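Local coordinates for 4-hydroxy-3-methylbut-2-enyl diphosphate reductase, apicoplast (Plasmodium falciparum, PDB 4N7B), which reduces (E)-4-hydroxy-3-methylbut-2-enyl diphosphate to isopentenyl and dimethylallyl diphosphate at an iron-sulfur cluster, the last step of the MEP pathway of isoprenoid synthesis, at residues Ser235-Thr240 against Lys257-Asp262; Asn319-Tyr324 against Thr381-Ser386; Ile412-Thr417 against Pro518-Pro523. All coordinates share one frame; numbering follows the deposited sequence.

Contact 1 of 3, residues Ser235-Thr240 against Lys257-Asp262; sequences SRAIET and KIVHND. With SO4 (sulfate ion), chain C.
Ala237 turns its methyl from helix 232-247 toward two aliphatic side chains of the loop at Ile258 and Val259. Val259 presents its CG1 branch, 4.3 Å from Ala237 CB, while Ile258 points its chain at the same methyl, though the exact position of its tip is doubtful. The side chains that meet are all aliphatic, and all four touching residues are buried. Just beyond Val259 the chain makes an inverse gamma turn centred on His260, whose ring lies clear of this packing, in the probable diphosphate pocket. His260 CG stands anti to the carbonyl carbon (chi1 -75°), which lets ND1 donate to sulfate O3 at 2.8 Å, with the oxygen in the plane of the ring and the N-H...O angle 161°. His260 stacks on His293, and its NE2 is hydrogen-bonded to His256. His260 probably binds the substrate, as in related enzymes, and the sulfate probably marks part of that site. Asn261 follows as the N-cap of helix 262-271, its OD1 accepting from Val264 N. The loop, leaving strand 252-255, is thus wedged between helix 232-247 and helix 262-271, where Ile258 also meets Leu268 and Val259 meets Val264.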
loop_
_atom_site.group_PDB
_atom_site.type_symbol
_atom_site.label_atom_id
_atom_site.label_comp_id
_atom_site.label_asym_id
_atom_site.label_seq_id
_atom_site.Cartn_x
_atom_site.Cartn_y
_atom_site.Cartn_z
ATOM N N SER A 235 -2.545 4.224 8.959
ATOM C CA SER A 235 -2.699 4.706 10.343
ATOM C C SER A 235 -3.898 4.016 10.995
ATOM O O SER A 235 -3.827 3.597 12.142
ATOM C CB SER A 235 -2.818 6.231 10.416
ATOM O OG SER A 235 -3.890 6.690 9.618
ATOM N N ARG A 236 -4.982 3.854 10.246
ATOM C CA ARG A 236 -6.141 3.112 10.734
ATOM C C ARG A 236 -5.809 1.669 11.122
ATOM O O ARG A 236 -6.268 1.151 12.138
ATOM C CB ARG A 236 -7.215 3.110 9.661
ATOM C CG ARG A 236 -8.463 2.319 9.990
ATOM C CD ARG A 236 -9.488 2.571 8.887
ATOM N NE ARG A 236 -10.718 1.791 9.020
ATOM C CZ ARG A 236 -10.925 0.594 8.474
ATOM N NH1 ARG A 236 -9.965 -0.004 7.783
ATOM N NH2 ARG A 236 -12.098 -0.018 8.629
ATOM N N ALA A 237 -5.012 1.009 10.302
ATOM C CA ALA A 237 -4.698 -0.382 10.545
ATOM C C ALA A 237 -3.825 -0.509 11.799
ATOM O O ALA A 237 -4.044 -1.377 12.646
ATOM C CB ALA A 237 -4.008 -0.964 9.326
ATOM N N ILE A 238 -2.843 0.372 11.935
ATOM C CA ILE A 238 -1.988 0.356 13.116
ATOM C C ILE A 238 -2.805 0.623 14.371
ATOM O O ILE A 238 -2.726 -0.124 15.342
ATOM C CB ILE A 238 -0.861 1.392 13.008
ATOM C CG1 ILE A 238 0.032 1.062 11.801
ATOM C CG2 ILE A 238 -0.029 1.404 14.275
ATOM C CD1 ILE A 238 1.113 2.086 11.509
ATOM N N GLU A 239 -3.607 1.680 14.353
ATOM C CA GLU A 239 -4.413 2.022 15.519
ATOM C C GLU A 239 -5.336 0.847 15.875
ATOM O O GLU A 239 -5.568 0.562 17.044
ATOM C CB GLU A 239 -5.208 3.305 15.251
ATOM C CG GLU A 239 -6.014 3.817 16.462
ATOM C CD GLU A 239 -6.682 5.179 16.212
ATOM O OE1 GLU A 239 -7.336 5.706 17.145
ATOM O OE2 GLU A 239 -6.554 5.720 15.086
ATOM N N THR A 240 -5.832 0.139 14.864
ATOM C CA THR A 240 -6.704 -1.008 15.114
ATOM C C THR A 240 -5.978 -2.034 15.974
ATOM O O THR A 240 -6.543 -2.562 16.927
ATOM C CB THR A 240 -7.157 -1.690 13.818
ATOM O OG1 THR A 240 -8.092 -0.848 13.129
ATOM C CG2 THR A 240 -7.817 -3.025 14.127
ATOM N N LYS A 257 1.304 -9.486 7.797
ATOM C CA LYS A 257 1.870 -8.279 8.377
ATOM C C LYS A 257 0.865 -7.144 8.193
ATOM O O LYS A 257 0.291 -6.970 7.127
ATOM C CB LYS A 257 3.220 -7.969 7.746
ATOM C CG LYS A 257 4.262 -9.026 8.100
ATOM C CD LYS A 257 5.626 -8.685 7.536
ATOM C CE LYS A 257 6.722 -9.575 8.131
ATOM N NZ LYS A 257 7.009 -9.269 9.571
ATOM N N ILE A 258 0.624 -6.405 9.262
ATOM C CA ILE A 258 -0.467 -5.436 9.288
ATOM C C ILE A 258 -0.283 -4.333 8.243
ATOM O O ILE A 258 -1.250 -3.879 7.638
ATOM C CB ILE A 258 -0.609 -4.857 10.706
ATOM C CG1 ILE A 258 -2.087 -4.687 11.062
ATOM C CG2 ILE A 258 0.216 -3.603 10.863
ATOM C CD1 ILE A 258 -2.679 -3.485 10.557
ATOM N N VAL A 259 0.965 -3.916 8.042
ATOM C CA VAL A 259 1.353 -3.074 6.916
ATOM C C VAL A 259 2.762 -3.522 6.526
ATOM O O VAL A 259 3.457 -4.173 7.313
ATOM C CB VAL A 259 1.343 -1.561 7.259
ATOM C CG1 VAL A 259 -0.023 -1.129 7.768
ATOM C CG2 VAL A 259 2.381 -1.240 8.295
ATOM N N HIS A 260 3.192 -3.192 5.315
ATOM C CA HIS A 260 4.479 -3.678 4.830
ATOM C C HIS A 260 5.591 -2.745 5.268
ATOM O O HIS A 260 6.182 -2.033 4.455
ATOM C CB HIS A 260 4.467 -3.818 3.313
ATOM C CG HIS A 260 3.702 -5.007 2.815
ATOM N ND1 HIS A 260 3.134 -5.046 1.562
ATOM C CD2 HIS A 260 3.404 -6.198 3.397
ATOM C CE1 HIS A 260 2.526 -6.208 1.384
ATOM N NE2 HIS A 260 2.673 -6.919 2.485
ATOM N N ASN A 261 5.852 -2.740 6.570
ATOM C CA ASN A 261 6.995 -2.036 7.114
ATOM C C ASN A 261 7.503 -2.766 8.358
ATOM O O ASN A 261 6.772 -2.910 9.340
ATOM C CB ASN A 261 6.630 -0.600 7.455
ATOM C CG ASN A 261 7.824 0.188 7.951
ATOM O OD1 ASN A 261 8.182 0.124 9.131
ATOM N ND2 ASN A 261 8.452 0.936 7.052
ATOM N N ASP A 262 8.752 -3.223 8.315
ATOM C CA ASP A 262 9.302 -4.036 9.398
ATOM C C ASP A 262 9.399 -3.226 10.690
ATOM O O ASP A 262 9.195 -3.745 11.777
ATOM C CB ASP A 262 10.665 -4.614 8.997
ATOM C CG ASP A 262 10.611 -5.360 7.660
ATOM O OD1 ASP A 262 9.909 -6.396 7.598
ATOM O OD2 ASP A 262 11.246 -4.906 6.667
HETATM S S SO4 C . 2.085 -2.213 -0.255
HETATM O O1 SO4 C . 0.699 -2.652 -0.325
HETATM O O2 SO4 C . 2.421 -1.832 1.121
HETATM O O3 SO4 C . 2.911 -3.340 -0.680
HETATM O O4 SO4 C . 2.366 -1.071 -1.144
#

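Contact 2 of 3, residues Asn319-Tyr324 against Thr381-Ser386; sequences NKVHVY and TQTTLS. With NA (sodium ion), chain F; F3S (Fe3-s4 cluster), chain B.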
loop_
_atom_site.group_PDB
_atom_site.type_symbol
_atom_site.label_atom_id
_atom_site.label_comp_id
_atom_site.label_asym_id
_atom_site.label_seq_id
_atom_site.Cartn_x
_atom_site.Cartn_y
_atom_site.Cartn_z
ATOM N N ASN A 319 -11.057 -2.494 0.052
ATOM C CA ASN A 319 -12.393 -3.067 0.088
ATOM C C ASN A 319 -13.196 -2.602 -1.120
ATOM O O ASN A 319 -14.020 -3.342 -1.658
ATOM C CB ASN A 319 -13.117 -2.689 1.369
ATOM C CG ASN A 319 -14.506 -3.282 1.442
ATOM O OD1 ASN A 319 -14.670 -4.489 1.607
ATOM N ND2 ASN A 319 -15.517 -2.431 1.338
ATOM N N LYS A 320 -12.955 -1.367 -1.543
ATOM C CA LYS A 320 -13.614 -0.829 -2.719
ATOM C C LYS A 320 -13.406 -1.764 -3.908
ATOM O O LYS A 320 -14.357 -2.124 -4.593
ATOM C CB LYS A 320 -13.030 0.535 -3.022
ATOM C CG LYS A 320 -13.474 1.175 -4.301
ATOM C CD LYS A 320 -12.651 2.450 -4.459
ATOM C CE LYS A 320 -13.130 3.338 -5.570
ATOM N NZ LYS A 320 -12.050 4.284 -5.988
ATOM N N VAL A 321 -12.170 -2.196 -4.123
ATOM C CA VAL A 321 -11.868 -3.047 -5.280
ATOM C C VAL A 321 -12.561 -4.400 -5.122
ATOM O O VAL A 321 -13.223 -4.887 -6.049
ATOM C CB VAL A 321 -10.343 -3.241 -5.487
ATOM C CG1 VAL A 321 -10.062 -4.075 -6.719
ATOM C CG2 VAL A 321 -9.677 -1.900 -5.645
ATOM N N HIS A 322 -12.452 -4.982 -3.933
ATOM C CA HIS A 322 -13.118 -6.257 -3.640
ATOM C C HIS A 322 -14.588 -6.184 -3.996
ATOM O O HIS A 322 -15.166 -7.120 -4.554
ATOM C CB HIS A 322 -12.983 -6.597 -2.155
ATOM C CG HIS A 322 -11.633 -7.129 -1.775
ATOM N ND1 HIS A 322 -11.466 -8.280 -1.036
ATOM C CD2 HIS A 322 -10.386 -6.666 -2.033
ATOM C CE1 HIS A 322 -10.177 -8.503 -0.855
ATOM N NE2 HIS A 322 -9.499 -7.539 -1.452
ATOM N N VAL A 323 -15.184 -5.046 -3.674
ATOM C CA VAL A 323 -16.615 -4.858 -3.793
ATOM C C VAL A 323 -17.047 -4.744 -5.259
ATOM O O VAL A 323 -17.999 -5.396 -5.686
ATOM C CB VAL A 323 -17.033 -3.604 -2.985
ATOM C CG1 VAL A 323 -18.260 -2.978 -3.571
ATOM C CG2 VAL A 323 -17.231 -3.982 -1.530
ATOM N N TYR A 324 -16.350 -3.927 -6.036
ATOM C CA TYR A 324 -16.653 -3.832 -7.461
ATOM C C TYR A 324 -16.525 -5.194 -8.150
ATOM O O TYR A 324 -17.308 -5.524 -9.031
ATOM C CB TYR A 324 -15.740 -2.816 -8.151
ATOM C CG TYR A 324 -16.316 -1.421 -8.124
ATOM C CD1 TYR A 324 -17.236 -0.999 -9.084
ATOM C CD2 TYR A 324 -15.988 -0.547 -7.103
ATOM C CE1 TYR A 324 -17.781 0.282 -9.038
ATOM C CE2 TYR A 324 -16.518 0.721 -7.047
ATOM C CZ TYR A 324 -17.404 1.139 -8.012
ATOM O OH TYR A 324 -17.916 2.415 -7.916
ATOM N N THR A 381 -7.577 -2.723 -10.608
ATOM C CA THR A 381 -6.132 -2.785 -10.412
ATOM C C THR A 381 -5.752 -2.859 -8.943
ATOM O O THR A 381 -6.523 -2.488 -8.053
ATOM C CB THR A 381 -5.373 -1.579 -11.062
ATOM O OG1 THR A 381 -5.408 -0.431 -10.211
ATOM C CG2 THR A 381 -5.970 -1.210 -12.390
ATOM N N GLN A 382 -4.546 -3.349 -8.706
ATOM C CA GLN A 382 -3.862 -3.181 -7.433
ATOM C C GLN A 382 -3.814 -1.687 -7.082
ATOM O O GLN A 382 -3.576 -0.838 -7.944
ATOM C CB GLN A 382 -2.447 -3.737 -7.568
ATOM C CG GLN A 382 -1.676 -3.922 -6.281
ATOM C CD GLN A 382 -0.374 -4.654 -6.517
ATOM O OE1 GLN A 382 -0.247 -5.391 -7.484
ATOM N NE2 GLN A 382 0.606 -4.443 -5.650
ATOM N N THR A 383 -4.004 -1.365 -5.807
ATOM C CA THR A 383 -4.135 0.034 -5.377
ATOM C C THR A 383 -2.840 0.820 -5.426
ATOM O O THR A 383 -2.865 2.046 -5.440
ATOM C CB THR A 383 -4.648 0.129 -3.931
ATOM O OG1 THR A 383 -3.703 -0.482 -3.038
ATOM C CG2 THR A 383 -5.970 -0.562 -3.795
ATOM N N THR A 384 -1.714 0.115 -5.457
ATOM C CA THR A 384 -0.402 0.719 -5.280
ATOM C C THR A 384 0.510 0.661 -6.517
ATOM O O THR A 384 1.719 0.814 -6.399
ATOM C CB THR A 384 0.336 -0.000 -4.159
ATOM O OG1 THR A 384 0.250 -1.410 -4.380
ATOM C CG2 THR A 384 -0.278 0.341 -2.799
ATOM N N LEU A 385 -0.057 0.484 -7.703
ATOM C CA LEU A 385 0.753 0.394 -8.910
ATOM C C LEU A 385 1.470 1.714 -9.243
ATOM O O LEU A 385 1.131 2.783 -8.735
ATOM C CB LEU A 385 -0.130 -0.007 -10.091
ATOM C CG LEU A 385 -0.768 -1.395 -9.975
ATOM C CD1 LEU A 385 -1.531 -1.706 -11.244
ATOM C CD2 LEU A 385 0.300 -2.456 -9.708
ATOM N N SER A 386 2.492 1.612 -10.079
ATOM C CA SER A 386 3.025 2.751 -10.796
ATOM C C SER A 386 1.937 3.263 -11.713
ATOM O O SER A 386 1.346 2.486 -12.459
ATOM C CB SER A 386 4.194 2.300 -11.668
ATOM O OG SER A 386 4.419 3.241 -12.698
HETATM NA NA NA F . -16.646 4.426 -6.124
HETATM FE FE1 F3S B . -2.898 3.253 2.022
HETATM FE FE3 F3S B . -5.312 2.172 1.515
HETATM FE FE4 F3S B . -3.810 3.252 -0.435
HETATM S S1 F3S B . -3.672 1.324 2.715
HETATM S S2 F3S B . -1.689 2.962 0.175
HETATM S S3 F3S B . -4.738 4.272 1.293
HETATM S S4 F3S B . -5.055 1.444 -0.565
#
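The type I turn Gln382-Leu385, which follows strand 377-381 and brings Thr383 to the iron-sulfur cluster, is backed by Val321 of helix 316-329. Both methyls of Val321 straddle the carbonyl oxygen of Thr381: CG2 is 4.0 Å and CG1 4.1 Å from Thr381 O. CG1 stands anti to the backbone N (chi1 -178°) and CG2 beside it, a setting that directs the fork of the side chain at the loop. CG2 also approaches Thr383 CG2, methyl to methyl, at 4.4 Å. These are plain van der Waals contacts between buried groups, with little surface shared. CB, OG1 and CG2 of Thr383 all lie near cluster sulfur S4, OG1 nearest at 3.4 Å. The same OG1 is hydrogen-bonded to Glu345 OE1. Glu345 is the probable proton donor, and Thr383 is likewise inferred to bind the substrate, so the hydroxyl, bonded to Glu345, sits between the probable acid and the cluster. Just ahead of the turn, Thr381 OG1 donates to Gln382 O at 2.9 Å from well above the carbonyl plane. One helical turn past Lys320, Tyr324 OH binds a sodium ion at 3.0 Å, the metal lying in the plane of the ring at its edge. Lys320 extends a straight chain to Ser409 OG and Gly410 O, linking the helix to the loop before the third cluster cysteine. In the fold, Val321 fills the angle between helix 316-329 and the end of strand 377-381, touching Val380 there and Thr349 of helix 344-350, while Ser386 caps the start of helix 387-400.

Contact 3 of 3, residues Ile412-Thr417 against Pro518-Pro523; sequences ICYATT and PKWKLP. With F3S (Fe3-s4 cluster), chain B.
Apolar contacts join Tyr414 to Pro518 and Trp520, which meet its ring obliquely. Tyr414 and Pro518 reach out from opposite directions, bringing Pro518 CD to 3.6 Å from Tyr414 CZ. Trp520 CH2 comes to 4.3 Å from Tyr414 CE1. Within the segments, Ala415 CB lies over the centre of one face of the tyrosine ring and Pro518 CB over one face of the indole, offset toward its rim. The polar end of Tyr414 is held by Lys232 N, and its OH is also a close van der Waals neighbour of Pro518 CD at 3.4 Å. Around the cluster, Tyr414 CE1 is 3.8 Å from sulfur S3, and Trp520 turns its edge to the same sulfur. Metal coordination comes from Cys413, whose SG binds iron FE4 at 2.3 Å. With chi1 at 72°, SG lies between the backbone N and the carbonyl carbon, where it also accepts from Thr416 N at 3.5 Å (N-H...S 160°). This N-cap bond places the thiolate at the start of helix 414-427, which could help stabilise its charge. A cysteine ligand at a helix start, with Tyr414 and, from the C-terminal segment, Trp520 beside sulfur S3, belongs to the central iron-sulfur site of the IspH fold.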
loop_
_atom_site.group_PDB
_atom_site.type_symbol
_atom_site.label_atom_id
_atom_site.label_comp_id
_atom_site.label_asym_id
_atom_site.label_seq_id
_atom_site.Cartn_x
_atom_site.Cartn_y
_atom_site.Cartn_z
ATOM N N ILE A 412 -6.348 2.778 -8.345
ATOM C CA ILE A 412 -5.126 3.267 -7.709
ATOM C C ILE A 412 -5.528 4.356 -6.713
ATOM O O ILE A 412 -6.183 5.331 -7.097
ATOM C CB ILE A 412 -4.130 3.809 -8.745
ATOM C CG1 ILE A 412 -3.593 2.663 -9.605
ATOM C CG2 ILE A 412 -2.968 4.509 -8.054
ATOM C CD1 ILE A 412 -2.641 3.122 -10.651
ATOM N N CYS A 413 -5.152 4.196 -5.438
ATOM C CA CYS A 413 -5.665 5.065 -4.357
ATOM C C CYS A 413 -5.037 6.472 -4.312
ATOM O O CYS A 413 -3.988 6.743 -4.913
ATOM C CB CYS A 413 -5.462 4.383 -3.001
ATOM S SG CYS A 413 -3.749 4.332 -2.453
ATOM N N TYR A 414 -5.691 7.351 -3.560
ATOM C CA TYR A 414 -5.327 8.749 -3.491
ATOM C C TYR A 414 -3.883 8.867 -2.989
ATOM O O TYR A 414 -3.135 9.752 -3.420
ATOM C CB TYR A 414 -6.321 9.510 -2.560
ATOM C CG TYR A 414 -6.018 9.268 -1.115
ATOM C CD1 TYR A 414 -6.379 8.070 -0.499
ATOM C CD2 TYR A 414 -5.298 10.199 -0.377
ATOM C CE1 TYR A 414 -6.047 7.833 0.823
ATOM C CE2 TYR A 414 -4.971 9.972 0.936
ATOM C CZ TYR A 414 -5.340 8.796 1.531
ATOM O OH TYR A 414 -5.002 8.582 2.836
ATOM N N ALA A 415 -3.475 7.971 -2.085
ATOM C CA ALA A 415 -2.158 8.102 -1.441
ATOM C C ALA A 415 -1.040 7.749 -2.399
ATOM O O ALA A 415 0.001 8.413 -2.441
ATOM C CB ALA A 415 -2.074 7.240 -0.187
ATOM N N THR A 416 -1.269 6.711 -3.190
ATOM C CA THR A 416 -0.313 6.278 -4.211
ATOM C C THR A 416 -0.168 7.380 -5.282
ATOM O O THR A 416 0.935 7.850 -5.609
ATOM C CB THR A 416 -0.819 4.994 -4.810
ATOM O OG1 THR A 416 -0.839 3.986 -3.788
ATOM C CG2 THR A 416 0.046 4.531 -5.969
ATOM N N THR A 417 -1.304 7.835 -5.781
ATOM C CA THR A 417 -1.335 8.898 -6.784
ATOM C C THR A 417 -0.615 10.150 -6.268
ATOM O O THR A 417 0.233 10.737 -6.934
ATOM C CB THR A 417 -2.803 9.286 -7.098
ATOM O OG1 THR A 417 -3.455 8.183 -7.721
ATOM C CG2 THR A 417 -2.871 10.504 -8.007
ATOM N N PRO A 518 -8.651 11.219 4.406
ATOM C CA PRO A 518 -9.980 10.676 4.699
ATOM C C PRO A 518 -10.228 10.599 6.198
ATOM O O PRO A 518 -9.293 10.407 6.982
ATOM C CB PRO A 518 -9.921 9.265 4.119
ATOM C CG PRO A 518 -8.869 9.330 3.073
ATOM C CD PRO A 518 -7.860 10.313 3.565
ATOM N N LYS A 519 -11.490 10.735 6.581
ATOM C CA LYS A 519 -11.883 10.702 7.968
ATOM C C LYS A 519 -12.430 9.331 8.327
ATOM O O LYS A 519 -13.452 9.199 8.982
ATOM C CB LYS A 519 -12.905 11.805 8.223
ATOM C CG LYS A 519 -12.222 13.130 8.421
ATOM C CD LYS A 519 -12.997 14.284 7.818
ATOM C CE LYS A 519 -12.266 15.605 8.051
ATOM N NZ LYS A 519 -11.865 15.782 9.484
ATOM N N TRP A 520 -11.724 8.291 7.924
ATOM C CA TRP A 520 -12.158 6.956 8.282
ATOM C C TRP A 520 -12.065 6.737 9.796
ATOM O O TRP A 520 -11.129 7.184 10.439
ATOM C CB TRP A 520 -11.314 5.928 7.543
ATOM C CG TRP A 520 -11.334 6.119 6.039
ATOM C CD1 TRP A 520 -12.312 6.716 5.291
ATOM C CD2 TRP A 520 -10.316 5.717 5.120
ATOM N NE1 TRP A 520 -11.965 6.701 3.955
ATOM C CE2 TRP A 520 -10.746 6.089 3.826
ATOM C CE3 TRP A 520 -9.084 5.070 5.263
ATOM C CZ2 TRP A 520 -9.986 5.848 2.694
ATOM C CZ3 TRP A 520 -8.328 4.822 4.126
ATOM C CH2 TRP A 520 -8.787 5.208 2.858
ATOM N N LYS A 521 -13.052 6.052 10.354
ATOM C CA LYS A 521 -13.001 5.634 11.747
ATOM C C LYS A 521 -12.503 4.191 11.807
ATOM O O LYS A 521 -12.341 3.553 10.771
ATOM C CB LYS A 521 -14.392 5.744 12.371
ATOM C CG LYS A 521 -14.856 7.179 12.580
ATOM C CD LYS A 521 -16.175 7.225 13.334
ATOM C CE LYS A 521 -16.334 8.524 14.142
ATOM N NZ LYS A 521 -16.800 9.701 13.340
ATOM N N LEU A 522 -12.272 3.669 13.006
ATOM C CA LEU A 522 -11.909 2.263 13.159
ATOM C C LEU A 522 -13.079 1.357 12.778
ATOM O O LEU A 522 -14.226 1.803 12.725
ATOM C CB LEU A 522 -11.481 1.981 14.600
ATOM C CG LEU A 522 -10.255 2.775 15.072
ATOM C CD1 LEU A 522 -10.012 2.540 16.533
ATOM C CD2 LEU A 522 -9.007 2.401 14.259
ATOM N N PRO A 523 -12.795 0.071 12.517
ATOM C CA PRO A 523 -13.837 -0.912 12.191
ATOM C C PRO A 523 -14.978 -0.861 13.200
ATOM O O PRO A 523 -14.734 -0.770 14.397
ATOM C CB PRO A 523 -13.089 -2.249 12.260
ATOM C CG PRO A 523 -11.675 -1.886 11.884
ATOM C CD PRO A 523 -11.453 -0.533 12.524
HETATM FE FE1 F3S B . -2.898 3.253 2.022
HETATM FE FE3 F3S B . -5.312 2.172 1.515
HETATM FE FE4 F3S B . -3.810 3.252 -0.435
HETATM S S1 F3S B . -3.672 1.324 2.715
HETATM S S2 F3S B . -1.689 2.962 0.175
HETATM S S3 F3S B . -4.738 4.272 1.293
HETATM S S4 F3S B . -5.055 1.444 -0.565
#

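How the contacts relate
The three contacts lie round the cluster at different depths. Contacts 2 and 3 both touch it and meet directly: Thr383 O accepts from Cys413 N at 3.1 Å, joining the turn at Thr383 to the loop of the cysteine ligand. The centres of contacts 2 and 3 are about 12 Å apart. Contact 1 stands farther back, with the side chain of Val259 about 7 Å from the cluster. It joins contact 3 where Arg236 NE pairs with Lys521 O at 3.0 Å and Leu522 and Pro523 pack on Thr240. Contacts 1 and 2 do not touch, their nearest atoms being about 8 Å apart, yet His260 binds the sulfate and the side chain of Thr383 lies about 6 Å from it, so both probably border the same substrate pocket.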